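Local coordinates for protein 4-hydroxy-3-methylbut-2-enyl diphosphate reductase (Aquifex aeolicus, PDB 3DNF) that catalyses the last step of the non-mevalonate isoprenoid pathway, reducing (E)-4-hydroxy-3-methylbut-2-enyl diphosphate to isopentenyl and dimethylallyl diphosphate at an iron-sulfur cluster, at residues Ala19-Leu22 with Ala23-Ser26; Val34-Leu37 with Gly38-His42; Asp93-Pro97 with Tyr98-Val102; Val106-Leu109 with Thr110-Gly113. One frame throughout, in Å; residues are numbered along the deposited sequence. Where two conformers were deposited one is given.

Interaction 1 of 4, residues Ala19-Leu22 with Ala23-Ser26; sequences AVKL and AEES
The later turns of helix 14-26, an alpha-helix packed against a parallel sheet in one lobe of this open alpha/beta protein, bring Val-20 and Lys-21 under the side chain of Glu-24. Regular i to i+4 bonds carry the backbone: Glu-24 N donates to Val-20 O at 2.9 Å, and the amides of Ala-23, Glu-25 and Ser-26 reach back in the same way to Ala-19, Lys-21 and Leu-22. Glu-24 lies back along the helix, its CG beside its own backbone N (chi1 -70°) and the chain extended beyond. Glu-24 CG therefore rests 3.3 Å from Val-20 O, and the carboxylate slants across the valine, Glu-24 OE2 standing 3.6 Å from Val-20 CG1. The two carboxylate oxygens have different work. OE2 pairs with Arg-49 of helix 44-53 in a salt bridge, while Glu-24 OE1 faces Lys-21 NZ at 4.4 Å, too far for direct pairing. In the modelled conformer of Lys-21, one of two, a water fills that step, donating to Glu-24 OE1 at 2.7 Å and accepting from Lys-21 NZ at 3.0 Å; this bridge is therefore tentative. Held by the arginine, the carboxylate is likely to stay ionised. Elsewhere on the helix Ala-23 touches Ile-70 of strand 68-71, and Ala-19 and Leu-22 meet Ala-94. At the far end of the segment Ser-26 folds its hydroxyl back over the helix, OG sitting between its own backbone N and carbonyl carbon (chi1 69°) and donating to Ala-23 O at 2.8 Å.

Interaction 2 of 4, residues Val34-Leu37 with Gly38-His42; sequences VYTL and GPIIH
Thr-36 OG1, in strand 34-36 where the chain runs on into the loop, is gripped from two directions: it donates to Gly-38 O at 2.7 Å, and a water donates to it at 2.8 Å. The same water accepts from Ile-40 N at 2.9 Å, so one hydroxyl ties down both the first carbonyl of the turn and, through the water, an amide two residues later. The torsion chi1 of 58° sets OG1 between the threonine's own N and carbonyl carbon, facing the turn, while CG2 is left to meet Ile-40. Thr-36 CG2 approaches Ile-40 CD1 at 4.0 Å, the two side chains crossing at about a right angle. Gly-38 bends the chain with a positive phi of 82°, where a side chain would run into Leu-37 O. Ser-58 OG supports the turn from outside, bonded to both Thr-36 O and Gly-38 N, and Ile-40 also packs on Val-20 and Ala-23 of helix 14-26. A valine in place of Thr-36 would probably leave Gly-38 O and the bridging water without their hydroxyl partner, and that part of the loop less firmly held. The loop then runs on to His-42, predicted to bind the diphosphate substrate and products. A hydroxyl that donates to a carbonyl and accepts from a water has both its roles used, which is consistent with a defined path for the chain leaving the strand toward that site.

Interaction 3 of 4, residues Asp93-Pro97 with Tyr98-Val102; sequences DATCP and YVKAV. With F3S (Fe3-s4 cluster), chain E.
Cys-96 SG binds an iron of the Fe3-S4 cluster, FE3, at 2.2 Å and also takes a hydrogen bond from Tyr-98 N at 3.5 Å. Cys-96 is the N-cap of helix 97-111, and this is its capping bond, one thiolate serving metal and helix start together; the amide probably eases some of its negative charge. SG is directed there by lying anti to the backbone N (chi1 -176°). Lys-100 N donates to Cys-96 O at 2.9 Å. Upstream, Asp-93 OD1 closes an Asx turn on Thr-95 N and takes the Thr-95 hydroxyl, OG1, on its syn lone pair at 2.6 Å. A water links Asp-93 OD2 with Lys-100 NZ, which also bonds to His-103. Tyr-98 turns its ring edge to cluster sulfur S3, in plane with it, CD2 being 3.9 Å away; Cys-96 SG sits obliquely to the same ring. Thr-95 CG2 wedges between Val-99 CG1 and Lys-100 CD, 3.6 Å from each. The loop links strand 90-93 to helix 97-111, and from it Thr-95 leans on Ile-71 of strand 68-71. In the first turn of the helix, Pro-97 rests on Phe-14 and Arg-18 of helix 14-26, and Val-99 on Glu-126 of helix 125-136.

Interaction 4 of 4, residues Val106-Leu109 with Thr110-Gly113; sequences VCQL and TREG
Gln-108 sends CG anti to its own N (chi1 179°) and Glu-112 keeps CG beside its N; with both chains extended, these torsions lay amide and carboxylate together one helical turn apart. Gln-108 NE2 donates to Glu-112 OE2 at 2.9 Å in a nearly straight bond, N-H...O 170°. The acceptor lies in the amide plane, but the donor comes from above the carboxylate, the two planes standing 83° apart. Glu-112 OE1 is taken by a salt bridge to Lys-187 of strand 185-189, so the carboxylate spans helix and sheet. An alanine in place of Glu-112 would probably leave Lys-187 without its counter-charge here and let the Gln-108 amide turn. Nearby, Val-106 O accepts twice from Thr-110, from N at 3.0 Å and from OG1 at 2.9 Å, the two donors reaching opposite faces of the carbonyl plane. Arg-111 folds back over the helix, one guanidinium face lying over Cys-107 O and Gln-108 CA, with NH2 3.5 Å from that CA. Cys-107 is disulfide-bonded to Cys-137, tying this helix to the chain just after helix 125-136. Gly-113 N bonds to Thr-110 O at 2.9 Å, and Glu-112 N makes a weak bond to Leu-109 O. With the positive phi of Gly-113, which suits a residue without a side chain, this return of the amides into the last turn is the Schellman motif that closes helix 97-111.

The four contacts come in series along the chain; each is local, and none nests in or crosses another. Interaction 1 lies in the later part of helix 14-26, and interaction 2 turns the chain out of strand 34-36. The two touch, Ser-26 OG lying against Val-34 CG1, so the helix packs on both the strand and the loop that follows it. Interaction 3 leaves strand 90-93 of the same sheet and touches interaction 1 before the chain enters helix 97-111 beside the cluster. Interaction 4 closes that helix, its centre about 18 Å from the centre of interaction 3. Beyond it the chain enters strand 115-119 of a different sheet.

Interaction 1 of 4, residues Ala19-Leu22 with Ala23-Ser26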
ATOM      1  N   ALA B  19       6.749 -14.442 -28.111  1.00 29.49           N
ATOM      2  CA  ALA B  19       7.821 -15.465 -27.956  1.00 30.48           C
ATOM      3  C   ALA B  19       7.700 -16.581 -29.008  1.00 30.61           C
ATOM      4  O   ALA B  19       8.711 -16.985 -29.619  1.00 30.00           O
ATOM      5  CB  ALA B  19       7.851 -16.033 -26.555  1.00 31.18           C
ATOM      6  N   VAL B  20       6.466 -17.062 -29.215  1.00 30.59           N
ATOM      7  CA  VAL B  20       6.194 -18.147 -30.199  1.00 31.24           C
ATOM      8  C   VAL B  20       6.602 -17.708 -31.600  1.00 31.26           C
ATOM      9  O   VAL B  20       7.264 -18.473 -32.320  1.00 29.85           O
ATOM     10  CB  VAL B  20       4.740 -18.672 -30.108  1.00 32.30           C
ATOM     11  CG1 VAL B  20       4.368 -19.575 -31.274  1.00 32.58           C
ATOM     12  CG2 VAL B  20       4.576 -19.431 -28.831  1.00 31.50           C
ATOM     13  N   LYS B  21       6.215 -16.483 -31.934  1.00 30.28           N
ATOM     14  CA  LYS B  21       6.486 -15.918 -33.249  0.50 30.15           C
ATOM     15  C   LYS B  21       7.985 -15.691 -33.438  1.00 29.76           C
ATOM     16  O   LYS B  21       8.520 -16.000 -34.495  1.00 29.71           O
ATOM     17  CB  LYS B  21       5.678 -14.638 -33.497  0.50 30.42           C
ATOM     18  CG  LYS B  21       5.641 -14.265 -34.974  0.50 31.36           C
ATOM     19  CD  LYS B  21       4.307 -13.676 -35.399  0.50 33.69           C
ATOM     20  CE  LYS B  21       4.163 -13.696 -36.930  0.50 35.59           C
ATOM     21  NZ  LYS B  21       4.163 -15.080 -37.498  0.50 37.26           N
ATOM     22  N   LEU B  22       8.684 -15.222 -32.401  1.00 29.24           N
ATOM     23  CA  LEU B  22      10.135 -15.057 -32.487  1.00 29.18           C
ATOM     24  C   LEU B  22      10.815 -16.405 -32.683  1.00 29.72           C
ATOM     25  O   LEU B  22      11.804 -16.526 -33.390  1.00 29.48           O
ATOM     26  CB  LEU B  22      10.691 -14.401 -31.200  1.00 28.48           C
ATOM     27  CG  LEU B  22      10.379 -12.903 -31.048  1.00 29.77           C
ATOM     28  CD1 LEU B  22      10.866 -12.397 -29.718  1.00 32.61           C
ATOM     29  CD2 LEU B  22      10.996 -12.044 -32.180  1.00 34.66           C
ATOM     30  N   ALA B  23      10.293 -17.425 -32.020  1.00 27.23           N
ATOM     31  CA  ALA B  23      10.847 -18.782 -32.113  1.00 28.32           C
ATOM     32  C   ALA B  23      10.685 -19.289 -33.550  1.00 29.53           C
ATOM     33  O   ALA B  23      11.633 -19.790 -34.166  1.00 30.32           O
ATOM     34  CB  ALA B  23      10.092 -19.701 -31.137  1.00 27.79           C
ATOM     35  N   GLU B  24       9.490 -19.120 -34.090  1.00 29.44           N
ATOM     36  CA  GLU B  24       9.220 -19.593 -35.445  1.00 30.72           C
ATOM     37  C   GLU B  24      10.095 -18.832 -36.437  1.00 29.89           C
ATOM     38  O   GLU B  24      10.714 -19.447 -37.366  1.00 31.64           O
ATOM     39  CB  GLU B  24       7.739 -19.465 -35.746  1.00 30.41           C
ATOM     40  CG  GLU B  24       6.847 -20.462 -34.964  1.00 31.75           C
ATOM     41  CD  GLU B  24       5.348 -20.108 -35.109  1.00 33.83           C
ATOM     42  OE1 GLU B  24       5.011 -19.020 -35.647  1.00 39.14           O
ATOM     43  OE2 GLU B  24       4.492 -20.891 -34.643  1.00 36.95           O
ATOM     44  N   GLU B  25      10.178 -17.521 -36.253  1.00 29.79           N
ATOM     45  CA  GLU B  25      10.942 -16.697 -37.207  0.50 30.20           C
ATOM     46  C   GLU B  25      12.447 -16.992 -37.177  1.00 30.23           C
ATOM     47  O   GLU B  25      13.121 -16.857 -38.219  1.00 29.62           O
ATOM     48  CB  GLU B  25      10.644 -15.199 -37.054  0.50 30.66           C
ATOM     49  CG  GLU B  25       9.286 -14.779 -37.658  0.50 33.52           C
ATOM     50  CD  GLU B  25       9.375 -13.993 -38.985  0.50 37.05           C
ATOM     51  OE1 GLU B  25      10.277 -14.239 -39.821  0.50 38.81           O
ATOM     52  OE2 GLU B  25       8.495 -13.125 -39.201  0.50 40.03           O
ATOM     53  N   SER B  26      12.969 -17.403 -36.034  1.00 30.03           N
ATOM     54  CA  SER B  26      14.429 -17.706 -35.897  1.00 29.71           C
ATOM     55  C   SER B  26      14.904 -18.838 -36.785  1.00 29.51           C
ATOM     56  O   SER B  26      16.090 -18.930 -37.092  1.00 29.47           O
ATOM     57  CB  SER B  26      14.853 -18.012 -34.461  1.00 29.87           C
ATOM     58  OG  SER B  26      14.333 -19.250 -33.979  1.00 30.22           O
TER
HETATM   59  O   HOH W   1       5.958 -17.535 -37.702  1.00 46.10           O

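Interaction 2 of 4, residues Val34-Leu37 with Gly38-His42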
ATOM      1  N   VAL B  34      17.783 -25.091 -33.674  1.00 29.70           N
ATOM      2  CA  VAL B  34      17.000 -24.112 -32.864  1.00 28.96           C
ATOM      3  C   VAL B  34      16.360 -24.732 -31.618  1.00 28.77           C
ATOM      4  O   VAL B  34      15.543 -25.674 -31.701  1.00 28.79           O
ATOM      5  CB  VAL B  34      15.899 -23.388 -33.721  1.00 29.73           C
ATOM      6  CG1 VAL B  34      15.118 -22.385 -32.825  1.00 29.68           C
ATOM      7  CG2 VAL B  34      16.541 -22.685 -34.965  1.00 32.94           C
ATOM      8  N   TYR B  35      16.689 -24.127 -30.467  1.00 28.38           N
ATOM      9  CA  TYR B  35      16.143 -24.587 -29.178  1.00 28.01           C
ATOM     10  C   TYR B  35      15.469 -23.413 -28.498  1.00 29.00           C
ATOM     11  O   TYR B  35      15.902 -22.269 -28.616  1.00 28.08           O
ATOM     12  CB  TYR B  35      17.253 -25.010 -28.242  1.00 27.38           C
ATOM     13  CG  TYR B  35      18.008 -26.237 -28.644  1.00 29.15           C
ATOM     14  CD1 TYR B  35      17.640 -27.470 -28.173  1.00 29.01           C
ATOM     15  CD2 TYR B  35      19.141 -26.129 -29.462  1.00 26.46           C
ATOM     16  CE1 TYR B  35      18.369 -28.625 -28.509  1.00 29.14           C
ATOM     17  CE2 TYR B  35      19.853 -27.246 -29.808  1.00 25.10           C
ATOM     18  CZ  TYR B  35      19.481 -28.489 -29.339  1.00 29.62           C
ATOM     19  OH  TYR B  35      20.191 -29.624 -29.647  1.00 31.81           O
ATOM     20  N   THR B  36      14.415 -23.751 -27.742  1.00 28.41           N
ATOM     21  CA  THR B  36      13.902 -22.865 -26.715  1.00 30.21           C
ATOM     22  C   THR B  36      14.567 -23.356 -25.451  1.00 29.88           C
ATOM     23  O   THR B  36      14.943 -24.540 -25.311  1.00 28.93           O
ATOM     24  CB  THR B  36      12.313 -22.906 -26.609  1.00 28.92           C
ATOM     25  OG1 THR B  36      11.850 -24.234 -26.329  1.00 33.67           O
ATOM     26  CG2 THR B  36      11.650 -22.354 -27.900  1.00 29.85           C
ATOM     27  N   LEU B  37      14.820 -22.423 -24.557  1.00 32.69           N
ATOM     28  CA  LEU B  37      15.437 -22.791 -23.291  0.50 33.15           C
ATOM     29  C   LEU B  37      14.361 -23.316 -22.347  1.00 33.40           C
ATOM     30  O   LEU B  37      13.715 -22.532 -21.626  1.00 34.34           O
ATOM     31  CB  LEU B  37      16.129 -21.575 -22.689  0.50 33.97           C
ATOM     32  CG  LEU B  37      17.444 -21.120 -23.288  0.50 35.01           C
ATOM     33  CD1 LEU B  37      17.883 -19.825 -22.566  0.50 35.69           C
ATOM     34  CD2 LEU B  37      18.491 -22.232 -23.113  0.50 35.71           C
ATOM     35  N   GLY B  38      14.176 -24.624 -22.378  1.00 33.12           N
ATOM     36  CA  GLY B  38      13.046 -25.324 -21.752  1.00 33.34           C
ATOM     37  C   GLY B  38      11.846 -25.230 -22.701  1.00 34.28           C
ATOM     38  O   GLY B  38      11.896 -24.486 -23.690  1.00 32.33           O
ATOM     39  N   PRO B  39      10.758 -25.941 -22.393  1.00 33.14           N
ATOM     40  CA  PRO B  39       9.553 -25.876 -23.246  1.00 34.59           C
ATOM     41  C   PRO B  39       8.968 -24.467 -23.227  1.00 34.62           C
ATOM     42  O   PRO B  39       8.898 -23.820 -22.176  1.00 35.10           O
ATOM     43  CB  PRO B  39       8.607 -26.870 -22.584  1.00 34.68           C
ATOM     44  CG  PRO B  39       9.023 -26.862 -21.165  1.00 35.75           C
ATOM     45  CD  PRO B  39      10.521 -26.798 -21.218  1.00 34.64           C
ATOM     46  N   ILE B  40       8.531 -23.970 -24.386  1.00 34.35           N
ATOM     47  CA  ILE B  40       8.204 -22.549 -24.483  1.00 33.85           C
ATOM     48  C   ILE B  40       6.976 -22.149 -23.644  1.00 34.89           C
ATOM     49  O   ILE B  40       6.860 -20.990 -23.240  1.00 35.49           O
ATOM     50  CB  ILE B  40       7.985 -22.129 -25.949  1.00 34.00           C
ATOM     51  CG1 ILE B  40       7.960 -20.608 -26.050  1.00 33.22           C
ATOM     52  CG2 ILE B  40       6.773 -22.820 -26.536  1.00 34.11           C
ATOM     53  CD1 ILE B  40       8.420 -20.094 -27.439  1.00 38.74           C
ATOM     54  N   ILE B  41       6.071 -23.103 -23.457  1.00 35.63           N
ATOM     55  CA  ILE B  41       4.854 -22.963 -22.647  0.70 36.49           C
ATOM     56  C   ILE B  41       4.495 -24.331 -22.100  1.00 36.33           C
ATOM     57  O   ILE B  41       4.958 -25.358 -22.634  1.00 36.46           O
ATOM     58  CB  ILE B  41       3.631 -22.408 -23.447  0.70 36.45           C
ATOM     59  CG1 ILE B  41       3.313 -23.258 -24.696  0.70 34.40           C
ATOM     60  CG2 ILE B  41       3.834 -20.922 -23.763  0.70 38.94           C
ATOM     61  CD1 ILE B  41       1.858 -23.195 -25.080  0.70 36.96           C
ATOM     62  N   HIS B  42       3.665 -24.378 -21.047  1.00 37.39           N
ATOM     63  CA  HIS B  42       3.222 -25.681 -20.536  1.00 39.30           C
ATOM     64  C   HIS B  42       1.992 -26.166 -21.288  1.00 38.53           C
ATOM     65  O   HIS B  42       0.876 -26.120 -20.792  1.00 39.88           O
ATOM     66  CB  HIS B  42       3.021 -25.672 -19.018  1.00 40.19           C
ATOM     67  CG  HIS B  42       4.303 -25.509 -18.253  1.00 46.07           C
ATOM     68  ND1 HIS B  42       5.543 -25.768 -18.811  1.00 51.48           N
ATOM     69  CD2 HIS B  42       4.543 -25.122 -16.974  1.00 50.65           C
ATOM     70  CE1 HIS B  42       6.489 -25.534 -17.917  1.00 52.34           C
ATOM     71  NE2 HIS B  42       5.908 -25.143 -16.793  1.00 52.32           N
TER
HETATM   72  O   HOH W   2       9.334 -25.299 -26.833  1.00 20.37           O

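Interaction 3 of 4, residues Asp93-Pro97 with Tyr98-Val102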
ATOM      1  N   ASP B  93      16.375 -13.185 -27.582  1.00 32.54           N
ATOM      2  CA  ASP B  93      15.758 -12.809 -26.318  1.00 33.17           C
ATOM      3  C   ASP B  93      14.273 -12.601 -26.534  1.00 32.90           C
ATOM      4  O   ASP B  93      13.883 -11.540 -27.009  1.00 33.70           O
ATOM      5  CB  ASP B  93      16.362 -11.544 -25.726  1.00 32.96           C
ATOM      6  CG  ASP B  93      15.819 -11.241 -24.328  1.00 33.05           C
ATOM      7  OD1 ASP B  93      15.071 -12.094 -23.795  1.00 34.34           O
ATOM      8  OD2 ASP B  93      16.235 -10.226 -23.738  1.00 34.50           O
ATOM      9  N   ALA B  94      13.458 -13.563 -26.085  1.00 33.18           N
ATOM     10  CA  ALA B  94      12.016 -13.448 -26.202  1.00 33.00           C
ATOM     11  C   ALA B  94      11.356 -13.158 -24.835  1.00 33.20           C
ATOM     12  O   ALA B  94      10.166 -13.364 -24.665  1.00 34.56           O
ATOM     13  CB  ALA B  94      11.401 -14.694 -26.847  1.00 30.75           C
ATOM     14  N   THR B  95      12.139 -12.688 -23.863  1.00 33.14           N
ATOM     15  CA  THR B  95      11.558 -12.156 -22.632  1.00 32.24           C
ATOM     16  C   THR B  95      10.427 -11.164 -22.931  1.00 31.35           C
ATOM     17  O   THR B  95      10.583 -10.261 -23.740  1.00 32.26           O
ATOM     18  CB  THR B  95      12.640 -11.412 -21.802  1.00 32.92           C
ATOM     19  OG1 THR B  95      13.733 -12.292 -21.608  1.00 32.31           O
ATOM     20  CG2 THR B  95      12.068 -11.006 -20.420  1.00 34.35           C
ATOM     21  N   CYS B  96       9.280 -11.335 -22.273  1.00 31.02           N
ATOM     22  CA  CYS B  96       8.160 -10.388 -22.468  1.00 32.34           C
ATOM     23  C   CYS B  96       8.609  -8.946 -22.144  1.00 32.77           C
ATOM     24  O   CYS B  96       9.300  -8.751 -21.121  1.00 32.37           O
ATOM     25  CB  CYS B  96       6.957 -10.788 -21.589  1.00 31.24           C
ATOM     26  SG  CYS B  96       5.493  -9.751 -21.861  1.00 33.32           S
ATOM     27  N   PRO B  97       8.254  -7.953 -23.000  1.00 34.15           N
ATOM     28  CA  PRO B  97       8.521  -6.522 -22.733  1.00 35.01           C
ATOM     29  C   PRO B  97       8.042  -6.127 -21.328  1.00 34.97           C
ATOM     30  O   PRO B  97       8.695  -5.324 -20.665  1.00 35.37           O
ATOM     31  CB  PRO B  97       7.723  -5.814 -23.830  1.00 35.36           C
ATOM     32  CG  PRO B  97       7.798  -6.810 -24.972  1.00 36.76           C
ATOM     33  CD  PRO B  97       7.534  -8.107 -24.292  1.00 33.91           C
ATOM     34  N   TYR B  98       6.962  -6.745 -20.837  1.00 33.76           N
ATOM     35  CA  TYR B  98       6.448  -6.397 -19.495  1.00 35.66           C
ATOM     36  C   TYR B  98       7.277  -6.988 -18.373  1.00 33.43           C
ATOM     37  O   TYR B  98       7.328  -6.452 -17.282  1.00 34.21           O
ATOM     38  CB  TYR B  98       4.972  -6.743 -19.332  1.00 36.36           C
ATOM     39  CG  TYR B  98       4.166  -6.124 -20.456  1.00 40.60           C
ATOM     40  CD1 TYR B  98       4.422  -4.818 -20.881  1.00 43.73           C
ATOM     41  CD2 TYR B  98       3.192  -6.853 -21.131  1.00 43.83           C
ATOM     42  CE1 TYR B  98       3.719  -4.250 -21.942  1.00 46.58           C
ATOM     43  CE2 TYR B  98       2.478  -6.288 -22.183  1.00 45.00           C
ATOM     44  CZ  TYR B  98       2.756  -4.985 -22.582  1.00 44.75           C
ATOM     45  OH  TYR B  98       2.052  -4.402 -23.621  1.00 46.89           O
ATOM     46  N   VAL B  99       7.930  -8.107 -18.646  1.00 31.70           N
ATOM     47  CA  VAL B  99       8.892  -8.685 -17.704  1.00 31.25           C
ATOM     48  C   VAL B  99      10.148  -7.843 -17.716  1.00 31.42           C
ATOM     49  O   VAL B  99      10.694  -7.545 -16.657  1.00 30.75           O
ATOM     50  CB  VAL B  99       9.164 -10.203 -18.032  1.00 30.71           C
ATOM     51  CG1 VAL B  99      10.364 -10.753 -17.231  1.00 31.77           C
ATOM     52  CG2 VAL B  99       7.916 -11.081 -17.721  1.00 30.17           C
ATOM     53  N   LYS B 100      10.615  -7.448 -18.896  1.00 31.58           N
ATOM     54  CA  LYS B 100      11.718  -6.506 -18.979  1.00 33.10           C
ATOM     55  C   LYS B 100      11.470  -5.207 -18.206  1.00 33.04           C
ATOM     56  O   LYS B 100      12.393  -4.633 -17.641  1.00 32.42           O
ATOM     57  CB  LYS B 100      12.080  -6.159 -20.413  1.00 32.86           C
ATOM     58  CG  LYS B 100      12.748  -7.299 -21.249  1.00 35.30           C
ATOM     59  CD  LYS B 100      13.988  -7.973 -20.578  1.00 35.96           C
ATOM     60  CE  LYS B 100      15.041  -6.982 -20.176  1.00 35.61           C
ATOM     61  NZ  LYS B 100      16.156  -7.667 -19.502  1.00 34.81           N
ATOM     62  N   ALA B 101      10.221  -4.768 -18.160  1.00 32.26           N
ATOM     63  CA  ALA B 101       9.891  -3.583 -17.367  1.00 33.14           C
ATOM     64  C   ALA B 101      10.109  -3.809 -15.849  1.00 33.15           C
ATOM     65  O   ALA B 101      10.403  -2.865 -15.120  1.00 33.07           O
ATOM     66  CB  ALA B 101       8.475  -3.146 -17.643  1.00 33.79           C
ATOM     67  N   VAL B 102       9.876  -5.028 -15.359  1.00 32.25           N
ATOM     68  CA  VAL B 102      10.205  -5.341 -13.956  1.00 33.23           C
ATOM     69  C   VAL B 102      11.700  -5.248 -13.752  1.00 32.95           C
ATOM     70  O   VAL B 102      12.175  -4.722 -12.728  1.00 31.26           O
ATOM     71  CB  VAL B 102       9.687  -6.726 -13.512  1.00 33.25           C
ATOM     72  CG1 VAL B 102       9.868  -6.913 -12.015  1.00 34.18           C
ATOM     73  CG2 VAL B 102       8.227  -6.942 -13.928  1.00 33.70           C
TER
HETATM   74 FE1  F3S E3302       1.600 -10.448 -19.390  1.00 28.55          FE
HETATM   75 FE3  F3S E3302       3.921 -10.753 -20.757  1.00 24.46          FE
HETATM   76 FE4  F3S E3302       2.088 -12.401 -20.737  1.00 33.47          FE
HETATM   77  S1  F3S E3302       3.684 -10.143 -18.577  1.00 25.24           S
HETATM   78  S2  F3S E3302       0.623 -12.495 -19.137  1.00 37.10           S
HETATM   79  S3  F3S E3302       1.849 -10.455 -21.661  1.00 27.28           S
HETATM   80  S4  F3S E3302       4.146 -13.014 -21.105  1.00 27.71           S
HETATM   81  O   HOH W   3      17.037 -10.153 -21.183  1.00 23.33           O

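Interaction 4 of 4, residues Val106-Leu109 with Thr110-Gly113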
ATOM      1  N   VAL B 106      13.368  -2.610 -11.008  1.00 29.92           N
ATOM      2  CA  VAL B 106      14.194  -2.899  -9.793  1.00 30.47           C
ATOM      3  C   VAL B 106      15.492  -2.127  -9.852  1.00 31.12           C
ATOM      4  O   VAL B 106      16.011  -1.627  -8.809  1.00 30.24           O
ATOM      5  CB  VAL B 106      14.392  -4.401  -9.492  1.00 30.42           C
ATOM      6  CG1 VAL B 106      13.041  -5.119  -9.226  1.00 31.51           C
ATOM      7  CG2 VAL B 106      15.236  -5.089 -10.581  1.00 32.51           C
ATOM      8  N   CYS B 107      15.991  -1.924 -11.054  1.00 32.20           N
ATOM      9  CA  CYS B 107      17.212  -1.134 -11.169  1.00 33.17           C
ATOM     10  C   CYS B 107      17.010   0.373 -10.929  1.00 31.28           C
ATOM     11  O   CYS B 107      17.842   1.015 -10.311  1.00 30.41           O
ATOM     12  CB  CYS B 107      17.918  -1.391 -12.495  1.00 34.14           C
ATOM     13  SG  CYS B 107      18.477  -3.144 -12.638  1.00 41.49           S
ATOM     14  N   GLN B 108      15.912   0.909 -11.438  1.00 30.01           N
ATOM     15  CA  GLN B 108      15.512   2.282 -11.179  1.00 29.33           C
ATOM     16  C   GLN B 108      15.359   2.518  -9.687  1.00 28.52           C
ATOM     17  O   GLN B 108      15.917   3.491  -9.181  1.00 28.13           O
ATOM     18  CB  GLN B 108      14.237   2.630 -11.937  1.00 30.81           C
ATOM     19  CG  GLN B 108      13.762   4.057 -11.668  1.00 33.41           C
ATOM     20  CD  GLN B 108      12.311   4.242 -12.043  1.00 38.62           C
ATOM     21  OE1 GLN B 108      11.755   3.464 -12.820  1.00 41.00           O
ATOM     22  NE2 GLN B 108      11.691   5.263 -11.490  1.00 37.71           N
ATOM     23  N   LEU B 109      14.626   1.628  -8.986  1.00 28.42           N
ATOM     24  CA  LEU B 109      14.430   1.757  -7.564  1.00 28.96           C
ATOM     25  C   LEU B 109      15.764   1.716  -6.796  1.00 28.63           C
ATOM     26  O   LEU B 109      15.956   2.465  -5.820  1.00 28.91           O
ATOM     27  CB  LEU B 109      13.453   0.675  -7.062  1.00 29.21           C
ATOM     28  CG  LEU B 109      11.955   0.850  -7.444  1.00 29.44           C
ATOM     29  CD1 LEU B 109      11.186  -0.414  -7.025  1.00 32.41           C
ATOM     30  CD2 LEU B 109      11.311   2.085  -6.801  1.00 31.97           C
ATOM     31  N   THR B 110      16.677   0.869  -7.246  1.00 29.15           N
ATOM     32  CA  THR B 110      18.023   0.795  -6.652  1.00 28.53           C
ATOM     33  C   THR B 110      18.793   2.134  -6.811  1.00 29.23           C
ATOM     34  O   THR B 110      19.354   2.667  -5.836  1.00 28.92           O
ATOM     35  CB  THR B 110      18.791  -0.390  -7.296  1.00 27.80           C
ATOM     36  OG1 THR B 110      18.145  -1.623  -6.912  1.00 30.10           O
ATOM     37  CG2 THR B 110      20.277  -0.376  -6.872  1.00 29.52           C
ATOM     38  N   ARG B 111      18.800   2.677  -8.027  1.00 29.83           N
ATOM     39  CA  ARG B 111      19.403   3.990  -8.293  1.00 30.60           C
ATOM     40  C   ARG B 111      18.827   5.097  -7.403  1.00 29.81           C
ATOM     41  O   ARG B 111      19.538   6.002  -6.980  1.00 31.01           O
ATOM     42  CB  ARG B 111      19.274   4.379  -9.764  1.00 30.31           C
ATOM     43  CG  ARG B 111      20.048   3.448 -10.712  1.00 31.63           C
ATOM     44  CD  ARG B 111      20.144   4.051 -12.134  1.00 33.49           C
ATOM     45  NE  ARG B 111      18.837   4.175 -12.790  1.00 36.82           N
ATOM     46  CZ  ARG B 111      18.248   3.234 -13.542  1.00 37.87           C
ATOM     47  NH1 ARG B 111      18.817   2.053 -13.769  1.00 38.26           N
ATOM     48  NH2 ARG B 111      17.070   3.482 -14.087  1.00 39.23           N
ATOM     49  N   GLU B 112      17.549   4.968  -7.058  1.00 29.59           N
ATOM     50  CA  GLU B 112      16.852   5.940  -6.239  1.00 30.54           C
ATOM     51  C   GLU B 112      17.022   5.666  -4.737  1.00 30.30           C
ATOM     52  O   GLU B 112      16.512   6.416  -3.944  1.00 32.32           O
ATOM     53  CB  GLU B 112      15.369   6.000  -6.654  1.00 29.94           C
ATOM     54  CG  GLU B 112      15.171   6.475  -8.134  1.00 31.57           C
ATOM     55  CD  GLU B 112      13.715   6.413  -8.627  1.00 32.73           C
ATOM     56  OE1 GLU B 112      12.863   5.861  -7.907  1.00 37.26           O
ATOM     57  OE2 GLU B 112      13.414   6.901  -9.748  1.00 35.16           O
ATOM     58  N   GLY B 113      17.739   4.601  -4.383  1.00 29.73           N
ATOM     59  CA  GLY B 113      18.161   4.385  -2.997  1.00 31.23           C
ATOM     60  C   GLY B 113      17.167   3.530  -2.213  1.00 31.44           C
ATOM     61  O   GLY B 113      17.189   3.528  -0.977  1.00 32.63           O
TER